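Local coordinates for protein precorrin-6A reductase (Rhodobacter capsulatus, PDB 4X7G) that catalyses the NADPH-dependent reduction of precorrin-6A to precorrin-6B, a ring-reduction step in vitamin B12 (cobalamin) biosynthesis, at residues A81-A86 with V92-F97; R3-G8 with D58-E63. All coordinates share one frame; numbering follows the deposited sequence.

Interaction 1 of 2, residues A81-A86 with V92-F97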
ATOM      1  N   ALA A  81      -7.185  -5.040 -10.047  1.00 13.45           N
ATOM      2  CA  ALA A  81      -8.111  -5.374 -11.159  1.00 14.36           C
ATOM      3  C   ALA A  81      -7.512  -6.296 -12.167  1.00 12.85           C
ATOM      4  O   ALA A  81      -8.205  -7.234 -12.599  1.00 15.05           O
ATOM      5  CB  ALA A  81      -8.617  -4.100 -11.798  1.00 16.05           C
ATOM      6  N   ASN A  82      -6.274  -6.100 -12.481  1.00 14.20           N
ATOM      7  CA  ASN A  82      -5.591  -6.983 -13.442  1.00 15.62           C
ATOM      8  C   ASN A  82      -5.544  -8.395 -12.906  1.00 15.84           C
ATOM      9  O   ASN A  82      -5.739  -9.380 -13.643  1.00 15.80           O
ATOM     10  CB  ASN A  82      -4.205  -6.558 -13.808  1.00 16.13           C
ATOM     11  CG  ASN A  82      -4.197  -5.322 -14.688  1.00 17.58           C
ATOM     12  OD1 ASN A  82      -5.254  -4.779 -15.040  1.00 18.29           O
ATOM     13  ND2 ASN A  82      -3.068  -4.890 -15.038  1.00 19.36           N
ATOM     14  N   ALA A  83      -5.303  -8.567 -11.608  1.00 14.47           N
ATOM     15  CA  ALA A  83      -5.245  -9.910 -11.025  1.00 13.27           C
ATOM     16  C   ALA A  83      -6.605 -10.566 -11.059  1.00 13.71           C
ATOM     17  O   ALA A  83      -6.686 -11.787 -11.344  1.00 14.63           O
ATOM     18  CB  ALA A  83      -4.728  -9.856  -9.566  1.00 13.51           C
ATOM     19  N   VAL A  84      -7.685  -9.837 -10.758  1.00 14.38           N
ATOM     20  CA  VAL A  84      -9.005 -10.450 -10.864  1.00 14.12           C
ATOM     21  C   VAL A  84      -9.206 -10.954 -12.286  1.00 14.45           C
ATOM     22  O   VAL A  84      -9.638 -12.127 -12.419  1.00 16.06           O
ATOM     23  CB  VAL A  84     -10.105  -9.457 -10.493  1.00 14.97           C
ATOM     24  CG1 VAL A  84     -11.459 -10.161 -10.663  1.00 17.91           C
ATOM     25  CG2 VAL A  84      -9.925  -8.985  -9.078  1.00 15.61           C
ATOM     26  N   ALA A  85      -8.890 -10.177 -13.293  1.00 14.88           N
ATOM     27  CA  ALA A  85      -9.156 -10.573 -14.685  1.00 17.48           C
ATOM     28  C   ALA A  85      -8.280 -11.700 -15.088  1.00 18.01           C
ATOM     29  O   ALA A  85      -8.794 -12.712 -15.698  1.00 19.44           O
ATOM     30  CB  ALA A  85      -9.019  -9.399 -15.597  1.00 18.17           C
ATOM     31  N   ALA A  86      -6.984 -11.654 -14.766  1.00 15.23           N
ATOM     32  CA  ALA A  86      -6.068 -12.701 -15.204  1.00 16.60           C
ATOM     33  C   ALA A  86      -6.401 -14.034 -14.497  1.00 16.06           C
ATOM     34  O   ALA A  86      -6.321 -15.136 -15.094  1.00 17.91           O
ATOM     35  CB  ALA A  86      -4.641 -12.335 -14.948  1.00 15.86           C
ATOM     36  N   VAL A  92      -7.119 -19.641 -11.961  1.00 16.86           N
ATOM     37  CA  VAL A  92      -6.275 -19.641 -10.767  1.00 16.38           C
ATOM     38  C   VAL A  92      -7.010 -18.980  -9.643  1.00 16.59           C
ATOM     39  O   VAL A  92      -7.594 -17.879  -9.776  1.00 16.23           O
ATOM     40  CB  VAL A  92      -4.964 -18.937 -11.138  1.00 14.98           C
ATOM     41  CG1 VAL A  92      -4.110 -18.639  -9.908  1.00 16.03           C
ATOM     42  CG2 VAL A  92      -4.156 -19.731 -12.178  1.00 16.60           C
ATOM     43  N   ALA A  93      -6.982 -19.602  -8.483  1.00 14.70           N
ATOM     44  CA  ALA A  93      -7.649 -19.102  -7.315  1.00 15.23           C
ATOM     45  C   ALA A  93      -6.943 -17.828  -6.776  1.00 13.11           C
ATOM     46  O   ALA A  93      -5.739 -17.736  -6.846  1.00 13.23           O
ATOM     47  CB  ALA A  93      -7.592 -20.109  -6.212  1.00 15.22           C
ATOM     48  N   LEU A  94      -7.741 -16.874  -6.369  1.00 12.91           N
ATOM     49  CA  LEU A  94      -7.255 -15.537  -5.947  1.00 12.45           C
ATOM     50  C   LEU A  94      -7.892 -15.088  -4.643  1.00 12.61           C
ATOM     51  O   LEU A  94      -9.107 -15.193  -4.462  1.00 12.36           O
ATOM     52  CB  LEU A  94      -7.663 -14.523  -7.011  1.00 12.33           C
ATOM     53  CG  LEU A  94      -7.430 -13.046  -6.743  1.00 12.53           C
ATOM     54  CD1 LEU A  94      -5.973 -12.743  -6.590  1.00 12.97           C
ATOM     55  CD2 LEU A  94      -8.005 -12.189  -7.875  1.00 12.44           C
ATOM     56  N   CYS A  95      -7.072 -14.631  -3.685  1.00 12.23           N
ATOM     57  CA  CYS A  95      -7.593 -13.915  -2.535  1.00 11.56           C
ATOM     58  C   CYS A  95      -6.829 -12.623  -2.401  1.00 11.40           C
ATOM     59  O   CYS A  95      -5.583 -12.593  -2.581  1.00 11.86           O
ATOM     60  CB  CYS A  95      -7.432 -14.643  -1.233  1.00 13.02           C
ATOM     61  SG  CYS A  95      -8.697 -14.045  -0.040  1.00 14.96           S
ATOM     62  N   ALA A  96      -7.499 -11.530  -2.040  1.00 11.90           N
ATOM     63  CA  ALA A  96      -6.804 -10.256  -1.711  1.00 12.86           C
ATOM     64  C   ALA A  96      -6.612 -10.190  -0.247  1.00 12.45           C
ATOM     65  O   ALA A  96      -7.554 -10.221   0.518  1.00 14.75           O
ATOM     66  CB  ALA A  96      -7.652  -9.047  -2.192  1.00 14.73           C
ATOM     67  N   PHE A  97      -5.367  -9.985   0.194  1.00 12.19           N
ATOM     68  CA  PHE A  97      -5.030  -9.780   1.549  1.00 11.82           C
ATOM     69  C   PHE A  97      -5.001  -8.313   1.808  1.00 13.58           C
ATOM     70  O   PHE A  97      -4.037  -7.592   1.510  1.00 16.02           O
ATOM     71  CB  PHE A  97      -3.654 -10.378   1.873  1.00 12.20           C
ATOM     72  CG  PHE A  97      -3.221 -10.274   3.295  1.00 12.15           C
ATOM     73  CD1 PHE A  97      -4.066  -9.866   4.345  1.00 12.40           C
ATOM     74  CD2 PHE A  97      -1.916 -10.644   3.704  1.00 11.90           C
ATOM     75  CE1 PHE A  97      -3.614  -9.820   5.675  1.00 13.57           C
ATOM     76  CE2 PHE A  97      -1.492 -10.663   4.989  1.00 13.14           C
ATOM     77  CZ  PHE A  97      -2.302 -10.209   5.959  1.00 13.78           C
TER
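The chi1 of Leu-94, 173°, sets CG anti to the backbone N, and chi2 of 63° puts CD2 anti to CA, making it the forward methyl that meets Val-84. On the helix, CG1 of Val-84 is anti to the backbone N (chi1 179°), which leaves CG2 beside that nitrogen to meet the leucine. The two side chains cross at about a right angle, with Val-84 CG2 lying 3.9 Å from Leu-94 CD2. The same methyl also presses on the helix backbone, 3.6 Å from Val-84 CA and 3.7 Å from Ala-83 O. The other branch, CD1, reaches Ala-83 CB at 4.3 Å. A single strand side chain thus spreads its fork over two consecutive helix residues, and the small Ala-83 is consistent with the close approach to the helix backbone. Arg-228 adds to this patch by touching both Val-84 and Leu-94. The example illustrates the second half of a beta-alpha-beta crossover, in which helix 77-90 packs against strand 93-97, the strand that follows it in the chain. No hydrogen bond or charge joins the segments, so the fit rests on dispersion and apolar burial.

Interaction 2 of 2, residues R3-G8 with D58-E63; sequences RLLVLG and DYLTRE. With NAP (NADP nicotinamide-adenine-dinucleotide phosphate), chain B.
Leu-5 sets both methyls against the side chains of Tyr-59 and Leu-60, and here the packing is tight and apolar. CD2 lies 3.9 Å from Tyr-59 CE2 and 4.0 Å from Leu-60 CD2, whose side chain crosses it at about a right angle; CD1 sits 3.8 Å from Tyr-59 OH. CD2 comes to the ring obliquely, while Glu-63 CB rests over one ring face, offset toward the rim. Toward the partly exposed end, charged hydrogen bonding takes over from apolar packing. Arg-3 runs out extended and grips Glu-63 side-on: NE at 2.9 Å and NH1 at 2.8 Å both donate to OE2, which lies close to the guanidinium plane. Glu-63 bends at chi2 (67°) to bring OE2 there, where NE meets it on the anti side and NH1 nearly along its C-O axis. Each bond is bent to 149°, and the guanidinium and carboxylate planes are turned 37° apart. Glu-26 makes a second salt bridge to NH2. A methionine here would probably leave Glu-63 and Glu-26 without their shared cation and free the Glu-63 carboxylate to turn. Just beyond the strand, Gly-8 O accepts a hydrogen bond from O2D of the NADP nicotinamide ribose (3.0 Å), as suits a Rossmann-type domain. Apolar contacts thus seat the helix on the sheet, whereas a likely ionised pair ties Glu-63 to the residue leading into the strand.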
ATOM      1  N   ARG A   3       1.945 -23.743  -6.137  1.00 12.40           N
ATOM      2  CA  ARG A   3       2.971 -22.749  -6.403  1.00 12.56           C
ATOM      3  C   ARG A   3       2.286 -21.372  -6.254  1.00 12.40           C
ATOM      4  O   ARG A   3       1.428 -21.042  -7.095  1.00 13.32           O
ATOM      5  CB  ARG A   3       3.657 -22.883  -7.754  1.00 15.57           C
ATOM      6  CG  ARG A   3       4.891 -21.948  -7.843  1.00 17.30           C
ATOM      7  CD  ARG A   3       5.801 -22.260  -9.036  1.00 19.75           C
ATOM      8  NE  ARG A   3       7.005 -21.441  -9.125  1.00 20.90           N
ATOM      9  CZ  ARG A   3       8.105 -21.529  -8.381  1.00 24.48           C
ATOM     10  NH1 ARG A   3       9.016 -20.580  -8.707  1.00 24.63           N
ATOM     11  NH2 ARG A   3       8.328 -22.508  -7.442  1.00 23.63           N
ATOM     12  N   LEU A   4       2.607 -20.643  -5.204  1.00 10.98           N
ATOM     13  CA  LEU A   4       1.919 -19.412  -4.895  1.00  9.76           C
ATOM     14  C   LEU A   4       2.574 -18.248  -5.496  1.00 10.50           C
ATOM     15  O   LEU A   4       3.825 -18.182  -5.577  1.00 12.01           O
ATOM     16  CB  LEU A   4       1.888 -19.290  -3.398  1.00 10.76           C
ATOM     17  CG  LEU A   4       1.379 -20.485  -2.552  1.00 11.36           C
ATOM     18  CD1 LEU A   4       1.424 -20.171  -1.064  1.00 11.14           C
ATOM     19  CD2 LEU A   4       0.021 -20.933  -3.017  1.00 12.89           C
ATOM     20  N   LEU A   5       1.776 -17.238  -5.849  1.00 10.54           N
ATOM     21  CA  LEU A   5       2.297 -15.903  -6.242  1.00 10.11           C
ATOM     22  C   LEU A   5       1.746 -14.912  -5.238  1.00 10.54           C
ATOM     23  O   LEU A   5       0.539 -14.798  -5.090  1.00 11.05           O
ATOM     24  CB  LEU A   5       1.849 -15.534  -7.668  1.00 11.31           C
ATOM     25  CG  LEU A   5       2.248 -14.138  -8.137  1.00 12.44           C
ATOM     26  CD1 LEU A   5       3.723 -14.000  -8.265  1.00 13.34           C
ATOM     27  CD2 LEU A   5       1.561 -13.867  -9.449  1.00 14.00           C
ATOM     28  N   VAL A   6       2.640 -14.183  -4.599  1.00  9.73           N
ATOM     29  CA  VAL A   6       2.251 -13.091  -3.693  1.00  9.54           C
ATOM     30  C   VAL A   6       2.568 -11.791  -4.371  1.00 10.25           C
ATOM     31  O   VAL A   6       3.724 -11.489  -4.624  1.00 10.15           O
ATOM     32  CB  VAL A   6       2.983 -13.192  -2.361  1.00 10.39           C
ATOM     33  CG1 VAL A   6       2.616 -11.998  -1.485  1.00 11.82           C
ATOM     34  CG2 VAL A   6       2.741 -14.533  -1.667  1.00 11.88           C
ATOM     35  N   LEU A   7       1.515 -11.044  -4.696  1.00  9.90           N
ATOM     36  CA  LEU A   7       1.697  -9.701  -5.193  1.00 10.86           C
ATOM     37  C   LEU A   7       1.916  -8.818  -3.981  1.00 11.15           C
ATOM     38  O   LEU A   7       1.034  -8.763  -3.104  1.00 10.91           O
ATOM     39  CB  LEU A   7       0.497  -9.246  -6.042  1.00 10.99           C
ATOM     40  CG  LEU A   7       0.140 -10.190  -7.209  1.00 12.50           C
ATOM     41  CD1 LEU A   7      -1.178  -9.678  -7.850  1.00 13.12           C
ATOM     42  CD2 LEU A   7       1.256 -10.273  -8.193  1.00 14.24           C
ATOM     43  N   GLY A   8       3.071  -8.148  -3.891  1.00 10.45           N
ATOM     44  CA  GLY A   8       3.495  -7.523  -2.670  1.00 10.80           C
ATOM     45  C   GLY A   8       3.457  -6.035  -2.661  1.00 12.48           C
ATOM     46  O   GLY A   8       2.709  -5.426  -3.430  1.00 13.05           O
ATOM     47  N   ASP A  58      -0.117 -14.853 -19.071  1.00 16.26           N
ATOM     48  CA  ASP A  58       0.993 -15.565 -19.609  1.00 18.75           C
ATOM     49  C   ASP A  58       1.920 -16.044 -18.488  1.00 17.77           C
ATOM     50  O   ASP A  58       2.451 -17.153 -18.461  1.00 17.67           O
ATOM     51  CB  ASP A  58       1.832 -14.775 -20.653  1.00 23.61           C
ATOM     52  CG  ASP A  58       2.996 -15.591 -21.242  1.00 34.21           C
ATOM     53  OD1 ASP A  58       2.693 -16.635 -21.904  1.00 35.98           O
ATOM     54  OD2 ASP A  58       4.222 -15.213 -21.032  1.00 43.49           O
ATOM     55  N   TYR A  59       2.230 -15.157 -17.552  1.00 17.25           N
ATOM     56  CA  TYR A  59       3.094 -15.509 -16.408  1.00 16.81           C
ATOM     57  C   TYR A  59       2.487 -16.638 -15.575  1.00 15.79           C
ATOM     58  O   TYR A  59       3.187 -17.603 -15.216  1.00 15.91           O
ATOM     59  CB  TYR A  59       3.292 -14.253 -15.535  1.00 17.19           C
ATOM     60  CG  TYR A  59       4.068 -14.565 -14.325  1.00 16.70           C
ATOM     61  CD1 TYR A  59       5.415 -14.578 -14.364  1.00 18.67           C
ATOM     62  CD2 TYR A  59       3.402 -14.884 -13.143  1.00 18.61           C
ATOM     63  CE1 TYR A  59       6.173 -14.854 -13.184  1.00 19.73           C
ATOM     64  CE2 TYR A  59       4.114 -15.226 -12.012  1.00 20.37           C
ATOM     65  CZ  TYR A  59       5.396 -15.183 -12.023  1.00 17.59           C
ATOM     66  OH  TYR A  59       6.052 -15.515 -10.883  1.00 23.35           O
ATOM     67  N   LEU A  60       1.208 -16.495 -15.234  1.00 15.24           N
ATOM     68  CA  LEU A  60       0.604 -17.516 -14.402  1.00 15.13           C
ATOM     69  C   LEU A  60       0.709 -18.906 -15.055  1.00 16.49           C
ATOM     70  O   LEU A  60       0.902 -19.925 -14.411  1.00 16.56           O
ATOM     71  CB  LEU A  60      -0.885 -17.192 -14.146  1.00 15.98           C
ATOM     72  CG  LEU A  60      -1.153 -15.906 -13.359  1.00 14.15           C
ATOM     73  CD1 LEU A  60      -2.646 -15.586 -13.323  1.00 15.67           C
ATOM     74  CD2 LEU A  60      -0.638 -16.058 -11.897  1.00 15.20           C
ATOM     75  N   THR A  61       0.571 -18.879 -16.390  1.00 17.06           N
ATOM     76  CA  THR A  61       0.560 -20.152 -17.145  1.00 18.26           C
ATOM     77  C   THR A  61       1.992 -20.713 -17.190  1.00 17.49           C
ATOM     78  O   THR A  61       2.206 -21.894 -16.869  1.00 19.93           O
ATOM     79  CB  THR A  61      -0.016 -19.897 -18.579  1.00 18.16           C
ATOM     80  OG1 THR A  61      -1.305 -19.348 -18.463  1.00 21.87           O
ATOM     81  CG2 THR A  61      -0.056 -21.200 -19.393  1.00 22.74           C
ATOM     82  N   ARG A  62       2.936 -19.917 -17.591  1.00 18.46           N
ATOM     83  CA  ARG A  62       4.308 -20.428 -17.754  1.00 20.10           C
ATOM     84  C   ARG A  62       4.936 -20.792 -16.455  1.00 19.94           C
ATOM     85  O   ARG A  62       5.761 -21.719 -16.372  1.00 19.29           O
ATOM     86  CB  ARG A  62       5.182 -19.519 -18.559  1.00 27.56           C
ATOM     87  CG  ARG A  62       5.443 -18.181 -18.033  1.00 32.99           C
ATOM     88  CD  ARG A  62       6.492 -17.558 -18.936  1.00 40.55           C
ATOM     89  NE  ARG A  62       5.995 -17.263 -20.285  1.00 45.27           N
ATOM     90  CZ  ARG A  62       6.073 -18.041 -21.372  1.00 51.10           C
ATOM     91  NH1 ARG A  62       6.627 -19.251 -21.333  1.00 60.68           N
ATOM     92  NH2 ARG A  62       5.573 -17.594 -22.533  1.00 53.63           N
ATOM     93  N   GLU A  63       4.587 -20.082 -15.368  1.00 16.45           N
ATOM     94  CA  GLU A  63       5.196 -20.275 -14.051  1.00 18.16           C
ATOM     95  C   GLU A  63       4.479 -21.409 -13.393  1.00 17.00           C
ATOM     96  O   GLU A  63       4.994 -21.888 -12.331  1.00 20.62           O
ATOM     97  CB  GLU A  63       5.238 -18.906 -13.273  1.00 18.08           C
ATOM     98  CG  GLU A  63       6.010 -18.857 -11.943  1.00 21.40           C
ATOM     99  CD  GLU A  63       7.501 -19.037 -12.133  1.00 19.32           C
ATOM    100  OE1 GLU A  63       8.167 -18.537 -13.128  1.00 21.42           O
ATOM    101  OE2 GLU A  63       8.039 -19.554 -11.140  1.00 24.46           O
TER
HETATM  102  PA  NAP B 301      -1.111   0.169  -9.661  1.00 15.82           P
HETATM  103  O1A NAP B 301      -1.393   1.578 -10.163  1.00 18.47           O
HETATM  104  O2A NAP B 301      -2.180  -0.595  -9.278  1.00 15.80           O
HETATM  105  O5B NAP B 301      -0.259  -0.630 -10.664  1.00 17.88           O
HETATM  106  C5B NAP B 301       0.222  -0.174 -11.944  1.00 17.73           C
HETATM  107  C4B NAP B 301       0.973  -1.226 -12.725  1.00 15.94           C
HETATM  108  O4B NAP B 301       2.208  -1.582 -11.960  1.00 16.40           O
HETATM  109  C3B NAP B 301       0.309  -2.577 -12.759  1.00 16.66           C
HETATM  110  O3B NAP B 301      -0.691  -2.603 -13.779  1.00 20.16           O
HETATM  111  C2B NAP B 301       1.418  -3.533 -12.929  1.00 16.37           C
HETATM  112  O2B NAP B 301       1.985  -3.398 -14.246  1.00 17.83           O
HETATM  113  C1B NAP B 301       2.432  -3.006 -12.050  1.00 14.98           C
HETATM  114  N9A NAP B 301       2.407  -3.517 -10.653  1.00 14.67           N
HETATM  115  C8A NAP B 301       1.747  -2.999  -9.562  1.00 13.63           C
HETATM  116  N7A NAP B 301       1.979  -3.752  -8.453  1.00 13.82           N
HETATM  117  C5A NAP B 301       2.730  -4.797  -8.915  1.00 12.63           C
HETATM  118  C6A NAP B 301       3.305  -5.941  -8.240  1.00 12.56           C
HETATM  119  N6A NAP B 301       3.234  -6.096  -6.911  1.00 13.41           N
HETATM  120  N1A NAP B 301       4.009  -6.843  -8.958  1.00 13.34           N
HETATM  121  C2A NAP B 301       4.112  -6.627 -10.331  1.00 15.07           C
HETATM  122  N3A NAP B 301       3.671  -5.617 -11.079  1.00 13.99           N
HETATM  123  C4A NAP B 301       2.989  -4.709 -10.325  1.00 13.42           C
HETATM  124  O3  NAP B 301      -0.138   0.174  -8.376  1.00 19.20           O
HETATM  125  PN  NAP B 301       0.931   1.268  -7.796  1.00 17.41           P
HETATM  126  O1N NAP B 301       0.213   2.322  -6.964  1.00 19.51           O
HETATM  127  O2N NAP B 301       1.826   1.734  -8.862  1.00 19.97           O
HETATM  128  O5D NAP B 301       1.708   0.377  -6.699  1.00 17.56           O
HETATM  129  C5D NAP B 301       3.067  -0.063  -6.989  1.00 17.48           C
HETATM  130  C4D NAP B 301       3.481  -0.943  -5.914  1.00 16.47           C
HETATM  131  O4D NAP B 301       3.675  -0.192  -4.729  1.00 18.13           O
HETATM  132  C3D NAP B 301       2.576  -2.164  -5.626  1.00 16.48           C
HETATM  133  O3D NAP B 301       3.309  -3.371  -5.366  1.00 17.01           O
HETATM  134  C2D NAP B 301       1.840  -1.721  -4.362  1.00 16.88           C
HETATM  135  O2D NAP B 301       1.451  -2.701  -3.480  1.00 15.31           O
HETATM  136  C1D NAP B 301       2.903  -0.792  -3.716  1.00 17.56           C
HETATM  137  N1N NAP B 301       2.303   0.232  -2.995  1.00 15.35           N
HETATM  138  C2N NAP B 301       1.469   1.011  -3.298  1.00 31.10           C
HETATM  139  C3N NAP B 301       1.212   1.755  -2.203  1.00 28.40           C
HETATM  140  C7N NAP B 301       0.150   2.504  -2.973  1.00 29.76           C
HETATM  141  O7N NAP B 301       0.177   1.883  -4.161  1.00 18.32           O
HETATM  142  N7N NAP B 301      -0.597   3.543  -2.390  1.00 17.58           N
HETATM  143  C4N NAP B 301       1.932   1.500  -0.839  1.00 29.80           C
HETATM  144  C5N NAP B 301       3.023   0.489  -0.536  1.00 13.88           C
HETATM  145  C6N NAP B 301       3.000  -0.074  -1.795  1.00 28.11           C
HETATM  146  P2B NAP B 301       1.517  -4.410 -15.440  1.00 22.60           P
HETATM  147  O1X NAP B 301       2.600  -4.086 -16.438  1.00 25.32           O
HETATM  148  O2X NAP B 301       1.451  -5.736 -14.943  1.00 21.10           O
HETATM  149  O3X NAP B 301       0.019  -4.165 -15.794  1.00 27.76           O

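Overall arrangement
Both contacts illustrate how helices clothe one face of a parallel Rossmann-type sheet. Interaction 1 joins neighbours in sequence within a beta-alpha-beta unit; interaction 2 brings together a strand and a helix some fifty residues apart. Their centres lie about 11 Å from each other, and they meet where Leu-7 CD1 packs 3.9 Å from Ala-83 CB, while helices 52-63 and 77-90 touch through Leu-60 and Ala-86. Each is partly buried and turns on a leucine reaching from strand to helix. The chemistry then diverges: 81-86 with 92-97 has no hydrogen bond or charge across it, whereas 3-8 with 58-63 grades from a buried leucine pair to a partly exposed salt bridge. Both segments 3-8 and 81-86 reach the NADP, through Gly-8 and Asn-82.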